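Local coordinates for CD8 alpha antigen (PDB 5EDX), which probably serves as a T-cell co-receptor, pairing through its immunoglobulin V-type domain into a homodimer that recognises MHC class I molecules, at residues A[17-22]-A[69-74]; A[35-40]-A[45-50]; A[79-84]-A[90-95]; A[94-97]-A[102-105]. All blocks are in the same frame, centred on the assembly; numbering follows the deposited sequence.

Interaction 1 of 4, residues A[17-22]-A[69-74]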
loop_
_atom_site.group_PDB
_atom_site.type_symbol
_atom_site.label_atom_id
_atom_site.label_comp_id
_atom_site.label_asym_id
_atom_site.label_seq_id
_atom_site.Cartn_x
_atom_site.Cartn_y
_atom_site.Cartn_z
ATOM N N THR A 17 -3.148 -12.435 22.236
ATOM C CA THR A 17 -1.944 -11.834 21.673
ATOM C C THR A 17 -1.626 -12.515 20.347
ATOM O O THR A 17 -1.503 -13.743 20.290
ATOM C CB THR A 17 -0.755 -11.984 22.635
ATOM O OG1 THR A 17 -1.092 -11.391 23.897
ATOM C CG2 THR A 17 0.499 -11.316 22.069
ATOM N N VAL A 18 -1.514 -11.720 19.284
ATOM C CA VAL A 18 -1.188 -12.233 17.955
ATOM C C VAL A 18 0.162 -11.678 17.511
ATOM O O VAL A 18 0.403 -10.478 17.609
ATOM C CB VAL A 18 -2.273 -11.832 16.927
ATOM C CG1 VAL A 18 -1.890 -12.274 15.525
ATOM C CG2 VAL A 18 -3.615 -12.425 17.318
ATOM N N LYS A 19 1.044 -12.551 17.031
ATOM C CA LYS A 19 2.363 -12.115 16.576
ATOM C C LYS A 19 2.571 -12.495 15.112
ATOM O O LYS A 19 2.471 -13.669 14.746
ATOM C CB LYS A 19 3.460 -12.723 17.454
ATOM C CG LYS A 19 4.879 -12.328 17.053
ATOM C CD LYS A 19 5.841 -12.647 18.189
ATOM C CE LYS A 19 7.243 -12.152 17.890
ATOM N NZ LYS A 19 8.120 -12.298 19.087
ATOM N N LEU A 20 2.842 -11.492 14.281
ATOM C CA LEU A 20 3.033 -11.691 12.850
ATOM C C LEU A 20 4.489 -11.461 12.473
ATOM O O LEU A 20 5.171 -10.668 13.114
ATOM C CB LEU A 20 2.164 -10.708 12.069
ATOM C CG LEU A 20 0.678 -10.670 12.422
ATOM C CD1 LEU A 20 -0.020 -9.601 11.574
ATOM C CD2 LEU A 20 0.028 -12.036 12.232
ATOM N N ARG A 21 4.959 -12.140 11.430
ATOM C CA ARG A 21 6.350 -12.005 11.002
ATOM C C ARG A 21 6.465 -11.816 9.493
ATOM O O ARG A 21 5.794 -12.507 8.719
ATOM C CB ARG A 21 7.147 -13.246 11.417
ATOM C CG ARG A 21 8.653 -13.135 11.168
ATOM C CD ARG A 21 9.356 -14.459 11.458
ATOM N NE ARG A 21 8.945 -15.486 10.508
ATOM C CZ ARG A 21 8.147 -16.508 10.799
ATOM N NH1 ARG A 21 7.824 -17.382 9.854
ATOM N NH2 ARG A 21 7.679 -16.662 12.032
ATOM N N CYS A 22 7.302 -10.870 9.077
ATOM C CA CYS A 22 7.753 -10.832 7.690
ATOM C C CYS A 22 9.271 -10.771 7.666
ATOM O O CYS A 22 9.874 -9.923 8.313
ATOM C CB CYS A 22 7.117 -9.681 6.887
ATOM S SG CYS A 22 7.606 -7.985 7.306
ATOM N N SER A 69 2.445 -3.077 18.602
ATOM C CA SER A 69 3.855 -2.699 18.563
ATOM C C SER A 69 4.589 -3.585 17.564
ATOM O O SER A 69 4.007 -4.511 16.999
ATOM C CB SER A 69 4.490 -2.809 19.950
ATOM O OG SER A 69 4.610 -4.163 20.352
ATOM N N GLY A 70 5.863 -3.300 17.334
ATOM C CA GLY A 70 6.632 -4.123 16.424
ATOM C C GLY A 70 8.115 -3.935 16.629
ATOM O O GLY A 70 8.536 -3.005 17.319
ATOM N N TYR A 71 8.910 -4.816 16.030
ATOM C CA TYR A 71 10.356 -4.735 16.190
ATOM C C TYR A 71 11.097 -5.454 15.077
ATOM O O TYR A 71 10.527 -6.267 14.355
ATOM C CB TYR A 71 10.783 -5.277 17.561
ATOM C CG TYR A 71 10.650 -6.775 17.748
ATOM C CD1 TYR A 71 11.695 -7.634 17.413
ATOM C CD2 TYR A 71 9.492 -7.333 18.283
ATOM C CE1 TYR A 71 11.590 -8.999 17.596
ATOM C CE2 TYR A 71 9.376 -8.711 18.471
ATOM C CZ TYR A 71 10.436 -9.534 18.125
ATOM O OH TYR A 71 10.350 -10.898 18.304
ATOM N N LYS A 72 12.377 -5.133 14.953
ATOM C CA LYS A 72 13.260 -5.798 14.007
ATOM C C LYS A 72 14.277 -6.627 14.777
ATOM O O LYS A 72 14.842 -6.161 15.769
ATOM C CB LYS A 72 13.980 -4.745 13.159
ATOM C CG LYS A 72 15.042 -5.293 12.196
ATOM C CD LYS A 72 15.788 -4.142 11.515
ATOM C CE LYS A 72 16.697 -4.641 10.389
ATOM N NZ LYS A 72 17.829 -5.450 10.918
ATOM N N ALA A 73 14.499 -7.856 14.322
ATOM C CA ALA A 73 15.585 -8.684 14.832
ATOM C C ALA A 73 16.233 -9.369 13.635
ATOM O O ALA A 73 15.595 -10.166 12.948
ATOM C CB ALA A 73 15.058 -9.708 15.820
ATOM N N ASN A 74 17.496 -9.047 13.375
ATOM C CA ASN A 74 18.150 -9.528 12.165
ATOM C C ASN A 74 17.322 -9.126 10.950
ATOM O O ASN A 74 16.961 -7.960 10.809
ATOM C CB ASN A 74 18.346 -11.043 12.226
ATOM C CG ASN A 74 19.219 -11.466 13.394
ATOM O OD1 ASN A 74 20.328 -10.964 13.561
ATOM N ND2 ASN A 74 18.719 -12.384 14.213
#
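Lys19 and Tyr71 reach each other across a strand that belongs to neither segment. The backbones of 17-22 and 69-74 run in the same general sense but stay well apart: their nearest CA atoms, those of Lys19 and Gly70, are 9.1 Å from one another, about twice the spacing of adjacent strands. Strand 76-81 lies between them, antiparallel to both, and takes backbone hydrogen bonds from each side, Leu20 with Leu79 and Ser69 with Ile80 among them. What joins the two segments directly is therefore one pair of side chains, burying just 76 Å² in all. Lys19 sets off with CG anti to its backbone N (chi1 180°) and stays extended to the ammonium, which carries NZ across the surface of the sheet. Tyr71 sends its ring across this line: with chi1 at 70°, CG stands between the backbone N and the carbonyl carbon, and the phenol comes in at about a right angle to the lysine chain. NZ arrives at the edge of the ring, close to its plane, and donates a hydrogen bond of 2.7 Å to Tyr71 OH; the methylene Lys19 CE follows, 3.4 Å from the same Tyr71 OH. Tyr78 of the intervening strand joins the cluster: its ring stacks with that of Tyr71 and makes a cation-pi contact with Lys19. The lysine is thus held by a hydrogen bond to one tyrosine and by the ring of another. This cross-strand surface cluster spans strands 18-24, 76-81 and 68-73, the B, E and D strands of an immunoglobulin V-type sandwich.

Interaction 2 of 4, residues A[35-40]-A[45-50]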
loop_
_atom_site.group_PDB
_atom_site.type_symbol
_atom_site.label_atom_id
_atom_site.label_comp_id
_atom_site.label_asym_id
_atom_site.label_seq_id
_atom_site.Cartn_x
_atom_site.Cartn_y
_atom_site.Cartn_z
ATOM N N TRP A 35 5.135 -1.714 8.411
ATOM C CA TRP A 35 3.912 -2.483 8.596
ATOM C C TRP A 35 2.710 -1.642 8.174
ATOM O O TRP A 35 2.567 -0.500 8.602
ATOM C CB TRP A 35 3.761 -2.913 10.056
ATOM C CG TRP A 35 4.592 -4.102 10.428
ATOM C CD1 TRP A 35 5.762 -4.099 11.135
ATOM C CD2 TRP A 35 4.319 -5.467 10.103
ATOM N NE1 TRP A 35 6.231 -5.388 11.274
ATOM C CE2 TRP A 35 5.360 -6.245 10.653
ATOM C CE3 TRP A 35 3.291 -6.112 9.406
ATOM C CZ2 TRP A 35 5.399 -7.630 10.525
ATOM C CZ3 TRP A 35 3.328 -7.485 9.284
ATOM C CH2 TRP A 35 4.379 -8.232 9.837
ATOM N N LEU A 36 1.864 -2.226 7.333
ATOM C CA LEU A 36 0.648 -1.587 6.845
ATOM C C LEU A 36 -0.553 -2.446 7.212
ATOM O O LEU A 36 -0.426 -3.637 7.478
ATOM C CB LEU A 36 0.702 -1.418 5.327
ATOM C CG LEU A 36 1.924 -0.685 4.772
ATOM C CD1 LEU A 36 1.873 -0.663 3.243
ATOM C CD2 LEU A 36 2.002 0.733 5.336
ATOM N N TYR A 37 -1.722 -1.825 7.218
ATOM C CA TYR A 37 -2.957 -2.510 7.573
ATOM C C TYR A 37 -4.055 -2.090 6.608
ATOM O O TYR A 37 -4.110 -0.933 6.191
ATOM C CB TYR A 37 -3.339 -2.145 9.006
ATOM C CG TYR A 37 -4.763 -2.471 9.404
ATOM C CD1 TYR A 37 -5.142 -3.769 9.728
ATOM C CD2 TYR A 37 -5.717 -1.466 9.494
ATOM C CE1 TYR A 37 -6.467 -4.059 10.116
ATOM C CE2 TYR A 37 -7.022 -1.739 9.875
ATOM C CZ TYR A 37 -7.390 -3.033 10.188
ATOM O OH TYR A 37 -8.694 -3.287 10.568
ATOM N N GLN A 38 -4.915 -3.028 6.227
ATOM C CA GLN A 38 -6.112 -2.651 5.482
ATOM C C GLN A 38 -7.343 -3.223 6.162
ATOM O O GLN A 38 -7.344 -4.375 6.589
ATOM C CB GLN A 38 -6.048 -3.103 4.022
ATOM C CG GLN A 38 -7.201 -2.532 3.192
ATOM C CD GLN A 38 -7.211 -3.019 1.754
ATOM O OE1 GLN A 38 -6.997 -4.199 1.490
ATOM N NE2 GLN A 38 -7.488 -2.111 0.820
ATOM N N LYS A 39 -8.386 -2.406 6.262
ATOM C CA LYS A 39 -9.627 -2.810 6.919
ATOM C C LYS A 39 -10.390 -3.857 6.118
ATOM O O LYS A 39 -10.249 -3.944 4.899
ATOM C CB LYS A 39 -10.523 -1.583 7.121
ATOM C CG LYS A 39 -9.979 -0.584 8.125
ATOM C CD LYS A 39 -10.833 0.677 8.194
ATOM C CE LYS A 39 -10.630 1.541 6.958
ATOM N NZ LYS A 39 -11.259 2.879 7.094
ATOM N N PRO A 40 -11.211 -4.658 6.811
ATOM C CA PRO A 40 -12.141 -5.584 6.157
ATOM C C PRO A 40 -13.284 -4.768 5.571
ATOM O O PRO A 40 -13.324 -3.558 5.790
ATOM C CB PRO A 40 -12.682 -6.433 7.320
ATOM C CG PRO A 40 -11.944 -5.997 8.552
ATOM C CD PRO A 40 -11.372 -4.645 8.272
ATOM N N LYS A 45 -8.148 2.769 1.572
ATOM C CA LYS A 45 -6.696 2.947 1.577
ATOM C C LYS A 45 -6.032 2.308 2.789
ATOM O O LYS A 45 -6.587 2.317 3.891
ATOM C CB LYS A 45 -6.318 4.424 1.466
ATOM C CG LYS A 45 -6.719 5.299 2.632
ATOM C CD LYS A 45 -6.487 6.746 2.222
ATOM C CE LYS A 45 -6.719 7.741 3.325
ATOM N NZ LYS A 45 -6.427 9.098 2.770
ATOM N N PRO A 46 -4.835 1.743 2.576
ATOM C CA PRO A 46 -4.022 1.165 3.646
ATOM C C PRO A 46 -3.685 2.206 4.702
ATOM O O PRO A 46 -3.659 3.413 4.433
ATOM C CB PRO A 46 -2.736 0.744 2.925
ATOM C CG PRO A 46 -3.095 0.649 1.495
ATOM C CD PRO A 46 -4.161 1.675 1.269
ATOM N N ILE A 47 -3.406 1.714 5.900
ATOM C CA ILE A 47 -3.058 2.537 7.041
ATOM C C ILE A 47 -1.617 2.218 7.441
ATOM O O ILE A 47 -1.266 1.059 7.637
ATOM C CB ILE A 47 -4.017 2.233 8.206
ATOM C CG1 ILE A 47 -5.453 2.601 7.796
ATOM C CG2 ILE A 47 -3.607 2.983 9.469
ATOM C CD1 ILE A 47 -6.515 2.092 8.737
ATOM N N PHE A 48 -0.781 3.248 7.531
ATOM C CA PHE A 48 0.601 3.085 7.972
ATOM C C PHE A 48 0.625 2.825 9.477
ATOM O O PHE A 48 0.028 3.573 10.249
ATOM C CB PHE A 48 1.410 4.347 7.628
ATOM C CG PHE A 48 2.809 4.367 8.206
ATOM C CD1 PHE A 48 3.846 3.688 7.581
ATOM C CD2 PHE A 48 3.087 5.094 9.354
ATOM C CE1 PHE A 48 5.137 3.720 8.107
ATOM C CE2 PHE A 48 4.375 5.126 9.886
ATOM C CZ PHE A 48 5.396 4.438 9.257
ATOM N N LEU A 49 1.309 1.765 9.897
ATOM C CA LEU A 49 1.443 1.480 11.327
ATOM C C LEU A 49 2.807 1.902 11.874
ATOM O O LEU A 49 2.879 2.644 12.854
ATOM C CB LEU A 49 1.188 0.003 11.620
ATOM C CG LEU A 49 -0.166 -0.550 11.185
ATOM C CD1 LEU A 49 -0.217 -2.043 11.473
ATOM C CD2 LEU A 49 -1.304 0.190 11.899
ATOM N N MET A 50 3.883 1.435 11.247
ATOM C CA MET A 50 5.227 1.809 11.692
ATOM C C MET A 50 6.298 1.477 10.672
ATOM O O MET A 50 6.105 0.636 9.791
ATOM C CB MET A 50 5.565 1.110 13.006
ATOM C CG MET A 50 5.694 -0.393 12.866
ATOM S SD MET A 50 5.747 -1.243 14.458
ATOM C CE MET A 50 4.067 -1.009 15.051
HETATM O O HOH W 1 -8.050 0.367 5.301
HETATM O O HOH W 2 -8.553 3.700 5.232
#
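Trp35, Leu36 and Tyr37 pair with Met50, Phe48 and Ile47 in the antiparallel C-C' hairpin of the V-type fold, the strand axes approaching to 4.7 Å at 145°. Four backbone hydrogen bonds hold it. Tyr37 and Ile47 form a hydrogen-bonded pair, with Ile47 N to Tyr37 O at 2.8 Å, and Leu36 faces Phe48 in a non-hydrogen-bonded one. At Trp35 the register slips by one: Trp35 N gives to Met50 O while Trp35 O receives Leu49 N, both at 2.9 Å. Leu49 and Met50 together face a single residue, which defines a classic beta bulge.

The apolar contacts divide between the two faces. On that of Trp35 and Tyr37, the tyrosine holds CG anti to its backbone N (chi1 165°), which lays it alongside Ile47, whose CD1 sits at the ring edge, 3.7 Å from Tyr37 CD2. Met50 lies beside Trp35, its CG at the indole edge, and its sulfur completes an oblique Met-aromatic contact, SD being 5.4 Å from the centroid of the five-membered ring of Trp35. On the other face Leu36 CD2 leans obliquely on the Phe48 ring. Tyr37 OH itself bonds to Gln89 O, and Gln38 reaches Gln38 of the second subunit, which places this hairpin at the dimer interface.

Beyond the paired residues water takes over: one molecule accepts from Lys39 N at 3.0 Å and donates to Lys45 O at 2.8 Å.

Interaction 3 of 4, residues A[79-84]-A[90-95]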
loop_
_atom_site.group_PDB
_atom_site.type_symbol
_atom_site.label_atom_id
_atom_site.label_comp_id
_atom_site.label_asym_id
_atom_site.label_seq_id
_atom_site.Cartn_x
_atom_site.Cartn_y
_atom_site.Cartn_z
ATOM N N LEU A 79 5.160 -7.833 14.088
ATOM C CA LEU A 79 4.082 -6.977 14.571
ATOM C C LEU A 79 3.349 -7.760 15.643
ATOM O O LEU A 79 3.044 -8.936 15.459
ATOM C CB LEU A 79 3.112 -6.643 13.440
ATOM C CG LEU A 79 2.063 -5.582 13.774
ATOM C CD1 LEU A 79 2.700 -4.205 13.818
ATOM C CD2 LEU A 79 0.926 -5.608 12.767
ATOM N N ILE A 80 3.068 -7.113 16.768
ATOM C CA ILE A 80 2.372 -7.790 17.847
ATOM C C ILE A 80 1.066 -7.074 18.145
ATOM O O ILE A 80 1.061 -5.890 18.455
ATOM C CB ILE A 80 3.219 -7.841 19.127
ATOM C CG1 ILE A 80 4.488 -8.676 18.904
ATOM C CG2 ILE A 80 2.400 -8.431 20.269
ATOM C CD1 ILE A 80 5.646 -7.887 18.361
ATOM N N LEU A 81 -0.041 -7.793 18.017
ATOM C CA LEU A 81 -1.337 -7.283 18.440
ATOM C C LEU A 81 -1.521 -7.825 19.855
ATOM O O LEU A 81 -1.819 -9.004 20.044
ATOM C CB LEU A 81 -2.438 -7.786 17.510
ATOM C CG LEU A 81 -2.182 -7.648 16.004
ATOM C CD1 LEU A 81 -3.315 -8.282 15.209
ATOM C CD2 LEU A 81 -1.988 -6.189 15.601
ATOM N N HIS A 82 -1.305 -6.965 20.844
ATOM C CA HIS A 82 -1.161 -7.409 22.232
ATOM C C HIS A 82 -2.426 -7.914 22.900
ATOM O O HIS A 82 -2.375 -8.821 23.736
ATOM C CB HIS A 82 -0.552 -6.290 23.073
ATOM C CG HIS A 82 0.913 -6.102 22.842
ATOM N ND1 HIS A 82 1.417 -5.138 22.000
ATOM C CD2 HIS A 82 1.981 -6.776 23.329
ATOM C CE1 HIS A 82 2.738 -5.215 21.986
ATOM N NE2 HIS A 82 3.104 -6.204 22.782
ATOM N N ARG A 83 -3.554 -7.310 22.549
ATOM C CA ARG A 83 -4.809 -7.581 23.226
ATOM C C ARG A 83 -5.897 -7.413 22.180
ATOM O O ARG A 83 -6.561 -6.377 22.108
ATOM C CB ARG A 83 -4.995 -6.578 24.373
ATOM C CG ARG A 83 -5.652 -7.141 25.620
ATOM C CD ARG A 83 -5.529 -6.166 26.791
ATOM N NE ARG A 83 -4.443 -6.515 27.703
ATOM C CZ ARG A 83 -4.038 -5.750 28.713
ATOM N NH1 ARG A 83 -4.619 -4.577 28.938
ATOM N NH2 ARG A 83 -3.048 -6.149 29.498
ATOM N N PHE A 84 -6.063 -8.449 21.365
ATOM C CA PHE A 84 -6.785 -8.353 20.098
ATOM C C PHE A 84 -8.160 -7.708 20.245
ATOM O O PHE A 84 -9.008 -8.180 21.007
ATOM C CB PHE A 84 -6.881 -9.741 19.450
ATOM C CG PHE A 84 -7.387 -9.723 18.033
ATOM C CD1 PHE A 84 -6.604 -9.211 17.012
ATOM C CD2 PHE A 84 -8.631 -10.246 17.718
ATOM C CE1 PHE A 84 -7.059 -9.199 15.712
ATOM C CE2 PHE A 84 -9.091 -10.240 16.409
ATOM C CZ PHE A 84 -8.308 -9.711 15.408
ATOM N N GLY A 90 -8.558 -7.706 10.188
ATOM C CA GLY A 90 -8.224 -7.170 8.883
ATOM C C GLY A 90 -6.963 -7.772 8.301
ATOM O O GLY A 90 -6.582 -8.898 8.628
ATOM N N TYR A 91 -6.308 -7.004 7.438
ATOM C CA TYR A 91 -5.175 -7.492 6.662
ATOM C C TYR A 91 -3.912 -6.734 7.021
ATOM O O TYR A 91 -3.877 -5.506 6.964
ATOM C CB TYR A 91 -5.475 -7.315 5.176
ATOM C CG TYR A 91 -6.797 -7.916 4.792
ATOM C CD1 TYR A 91 -6.940 -9.288 4.680
ATOM C CD2 TYR A 91 -7.913 -7.113 4.565
ATOM C CE1 TYR A 91 -8.156 -9.854 4.342
ATOM C CE2 TYR A 91 -9.139 -7.677 4.220
ATOM C CZ TYR A 91 -9.242 -9.048 4.113
ATOM O OH TYR A 91 -10.446 -9.632 3.778
ATOM N N TYR A 92 -2.877 -7.469 7.406
ATOM C CA TYR A 92 -1.611 -6.857 7.772
ATOM C C TYR A 92 -0.550 -7.272 6.766
ATOM O O TYR A 92 -0.542 -8.413 6.301
ATOM C CB TYR A 92 -1.212 -7.278 9.189
ATOM C CG TYR A 92 -2.176 -6.771 10.242
ATOM C CD1 TYR A 92 -3.367 -7.444 10.510
ATOM C CD2 TYR A 92 -1.904 -5.612 10.951
ATOM C CE1 TYR A 92 -4.261 -6.967 11.467
ATOM C CE2 TYR A 92 -2.790 -5.131 11.915
ATOM C CZ TYR A 92 -3.961 -5.816 12.167
ATOM O OH TYR A 92 -4.830 -5.338 13.120
ATOM N N PHE A 93 0.342 -6.348 6.420
ATOM C CA PHE A 93 1.354 -6.652 5.415
ATOM C C PHE A 93 2.518 -5.683 5.489
ATOM O O PHE A 93 2.406 -4.613 6.082
ATOM C CB PHE A 93 0.743 -6.714 3.999
ATOM C CG PHE A 93 0.051 -5.446 3.553
ATOM C CD1 PHE A 93 -1.150 -5.043 4.130
ATOM C CD2 PHE A 93 0.575 -4.689 2.512
ATOM C CE1 PHE A 93 -1.794 -3.888 3.694
ATOM C CE2 PHE A 93 -0.066 -3.532 2.068
ATOM C CZ PHE A 93 -1.254 -3.134 2.662
ATOM N N CYS A 94 3.643 -6.086 4.905
ATOM C CA CYS A 94 4.874 -5.319 4.995
ATOM C C CYS A 94 5.164 -4.654 3.666
ATOM O O CYS A 94 4.765 -5.155 2.620
ATOM C CB CYS A 94 6.037 -6.235 5.367
ATOM S SG CYS A 94 5.856 -6.968 7.003
ATOM N N SER A 95 5.851 -3.543 3.710
ATOM C CA SER A 95 6.230 -2.818 2.517
ATOM C C SER A 95 7.705 -2.389 2.556
ATOM O O SER A 95 8.159 -1.926 3.541
ATOM C CB SER A 95 5.369 -1.592 2.410
ATOM O OG SER A 95 5.410 -1.068 1.169
#
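The Tyr92 ring carries this contact, and two leucines of 79-84 meet it obliquely. Leu79 crosses the tyrosine at about a right angle and presses one methyl against the CD2-CE2 side of the ring: Leu79 CD2 is 3.4 Å from Tyr92 CD2 and 3.8 Å from Tyr92 CE2. Leu81 points against the direction of the tyrosine side chain and meets its phenol end with both branches. Leu81 CD1 lies 4.0 Å from Tyr92 CZ, Leu81 CD2 is 3.9 Å from Tyr92 CE2, and each of these methyls is 3.9 Å from Tyr92 OH. The ring is thereby cradled along one side and around its tip. An aromatic neighbour, Tyr37, also meets Tyr92, with the ring planes at about 45°.

These side chains do all the work, for the backbones are far apart, with Leu79 CA and Tyr92 CA, the nearest pair, separated by 8.9 Å, a distance in keeping with packing between facing sheets; the two segments bury 152 Å². Tyr92 has CG anti to its carbonyl carbon (chi1 -65°), an orientation that sends the ring across the core toward the facing strand. Although two methyls of Leu81 pack on the phenol end, its hydroxyl is satisfied by a hydrogen bond with Asp88 O, four residues earlier.

A tyrosine whose OH returns to the backbone of the fourth residue before it is a tyrosine corner. Here it precedes Cys94 of the core disulfide by two positions, in the place expected at the start of strand F in immunoglobulin V domains.

Interaction 4 of 4, residues A[94-97]-A[102-105]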
loop_
_atom_site.group_PDB
_atom_site.type_symbol
_atom_site.label_atom_id
_atom_site.label_comp_id
_atom_site.label_asym_id
_atom_site.label_seq_id
_atom_site.Cartn_x
_atom_site.Cartn_y
_atom_site.Cartn_z
ATOM N N CYS A 94 3.643 -6.086 4.905
ATOM C CA CYS A 94 4.874 -5.319 4.995
ATOM C C CYS A 94 5.164 -4.654 3.666
ATOM O O CYS A 94 4.765 -5.155 2.620
ATOM C CB CYS A 94 6.037 -6.235 5.367
ATOM S SG CYS A 94 5.856 -6.968 7.003
ATOM N N SER A 95 5.851 -3.543 3.710
ATOM C CA SER A 95 6.230 -2.818 2.517
ATOM C C SER A 95 7.705 -2.389 2.556
ATOM O O SER A 95 8.159 -1.926 3.541
ATOM C CB SER A 95 5.369 -1.592 2.410
ATOM O OG SER A 95 5.410 -1.068 1.169
ATOM N N PHE A 96 8.412 -2.609 1.460
ATOM C CA PHE A 96 9.880 -2.479 1.367
ATOM C C PHE A 96 10.167 -1.704 0.082
ATOM O O PHE A 96 9.528 -1.913 -0.923
ATOM C CB PHE A 96 10.587 -3.858 1.420
ATOM C CG PHE A 96 12.030 -3.827 1.100
ATOM C CD1 PHE A 96 12.959 -3.417 2.056
ATOM C CD2 PHE A 96 12.483 -4.190 -0.135
ATOM C CE1 PHE A 96 14.297 -3.378 1.759
ATOM C CE2 PHE A 96 13.810 -4.139 -0.443
ATOM C CZ PHE A 96 14.731 -3.728 0.502
ATOM N N LEU A 97 11.060 -0.737 0.184
ATOM C CA LEU A 97 11.362 0.078 -0.983
ATOM C C LEU A 97 12.785 -0.176 -1.460
ATOM O O LEU A 97 13.728 -0.183 -0.672
ATOM C CB LEU A 97 11.151 1.557 -0.669
ATOM C CG LEU A 97 11.706 2.576 -1.664
ATOM C CD1 LEU A 97 10.893 2.600 -2.949
ATOM C CD2 LEU A 97 11.745 3.954 -1.025
ATOM N N LEU A 102 8.035 0.109 -4.898
ATOM C CA LEU A 102 7.431 -0.330 -3.644
ATOM C C LEU A 102 7.072 -1.807 -3.735
ATOM O O LEU A 102 6.364 -2.222 -4.659
ATOM C CB LEU A 102 6.167 0.478 -3.337
ATOM C CG LEU A 102 6.284 1.727 -2.468
ATOM C CD1 LEU A 102 4.902 2.303 -2.201
ATOM C CD2 LEU A 102 6.994 1.405 -1.159
ATOM N N TYR A 103 7.564 -2.596 -2.783
ATOM C CA TYR A 103 7.270 -4.018 -2.717
ATOM C C TYR A 103 6.346 -4.314 -1.546
ATOM O O TYR A 103 6.453 -3.686 -0.498
ATOM C CB TYR A 103 8.559 -4.817 -2.519
ATOM C CG TYR A 103 9.506 -4.752 -3.694
ATOM C CD1 TYR A 103 9.475 -5.722 -4.681
ATOM C CD2 TYR A 103 10.421 -3.716 -3.816
ATOM C CE1 TYR A 103 10.339 -5.668 -5.763
ATOM C CE2 TYR A 103 11.287 -3.651 -4.894
ATOM C CZ TYR A 103 11.239 -4.630 -5.860
ATOM O OH TYR A 103 12.099 -4.571 -6.931
ATOM N N PHE A 104 5.456 -5.284 -1.716
ATOM C CA PHE A 104 4.521 -5.639 -0.648
ATOM C C PHE A 104 4.561 -7.127 -0.354
ATOM O O PHE A 104 4.613 -7.934 -1.274
ATOM C CB PHE A 104 3.091 -5.255 -1.041
ATOM C CG PHE A 104 2.933 -3.810 -1.398
ATOM C CD1 PHE A 104 2.756 -2.855 -0.413
ATOM C CD2 PHE A 104 2.959 -3.402 -2.721
ATOM C CE1 PHE A 104 2.607 -1.518 -0.737
ATOM C CE2 PHE A 104 2.810 -2.062 -3.053
ATOM C CZ PHE A 104 2.637 -1.121 -2.063
ATOM N N SER A 105 4.514 -7.494 0.926
ATOM C CA SER A 105 4.357 -8.897 1.293
ATOM C C SER A 105 2.918 -9.313 1.040
ATOM O O SER A 105 2.035 -8.466 0.936
ATOM C CB SER A 105 4.673 -9.122 2.774
ATOM O OG SER A 105 3.596 -8.688 3.591
#
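The F-G hairpin of the V-type domain brings Cys94, Ser95, Phe96 and Leu97 against Leu102, Tyr103, Phe104 and Ser105. Phe96 and Tyr103 form the hydrogen-bonded pair, Tyr103 N giving to Phe96 O at 2.8 Å. Tyr103 O accepts Phe96 N at 3.0 Å and, more loosely, Ser95 OG at 3.3 Å, which stands above the carbonyl plane on the face opposite to Phe96 N. Ser95 OG also lies 3.4 Å from Phe104 CE1, an oblique approach to that ring.

Near the disulfide the ladder changes character: a side chain replaces a carbonyl. Cys94 N donates to Ser105 OG at 2.9 Å, almost straight at 173°, while Ser105 N bonds back to Cys94 O. With chi1 at 77° the serine hydroxyl is turned toward Cys94 N. Cys94 continues through SG to Cys22 of the facing sheet, tying the hairpin across the sandwich.

On one face Phe96 and Tyr103 touch obliquely, CD2 to CD2 4.2 Å; on the other Leu97 CB packs against Leu102 CD2. This second face borders the other subunit, where Leu97 meets Leu97 and Phe104 packs on Leu36 of that chain.

In the fold
All four contacts belong to one V-set domain, a sandwich of two beta sheets. Interaction 1 spans the sheet containing strands 18-24, 76-81 and 68-73; interactions 2 and 4 are hairpins of the other sheet, their centres 12 Å apart; interaction 3 bridges the two sheets, its centre about 8 Å from that of interaction 1 and about 9 Å from that of interaction 2. Along the chain, interaction 2 is nested within the loop closed by interaction 1, and interactions 3 and 4 follow, sharing Cys94 and Ser95. The Cys22-Cys94 disulfide links interaction 1 to both of these, and Trp35 packs against Cys94 SG. Interactions 2, 3 and 4 touch the second subunit, so the sheet holding strands 33-38, 47-52, 90-98 and 101-111 supplies the dimer interface.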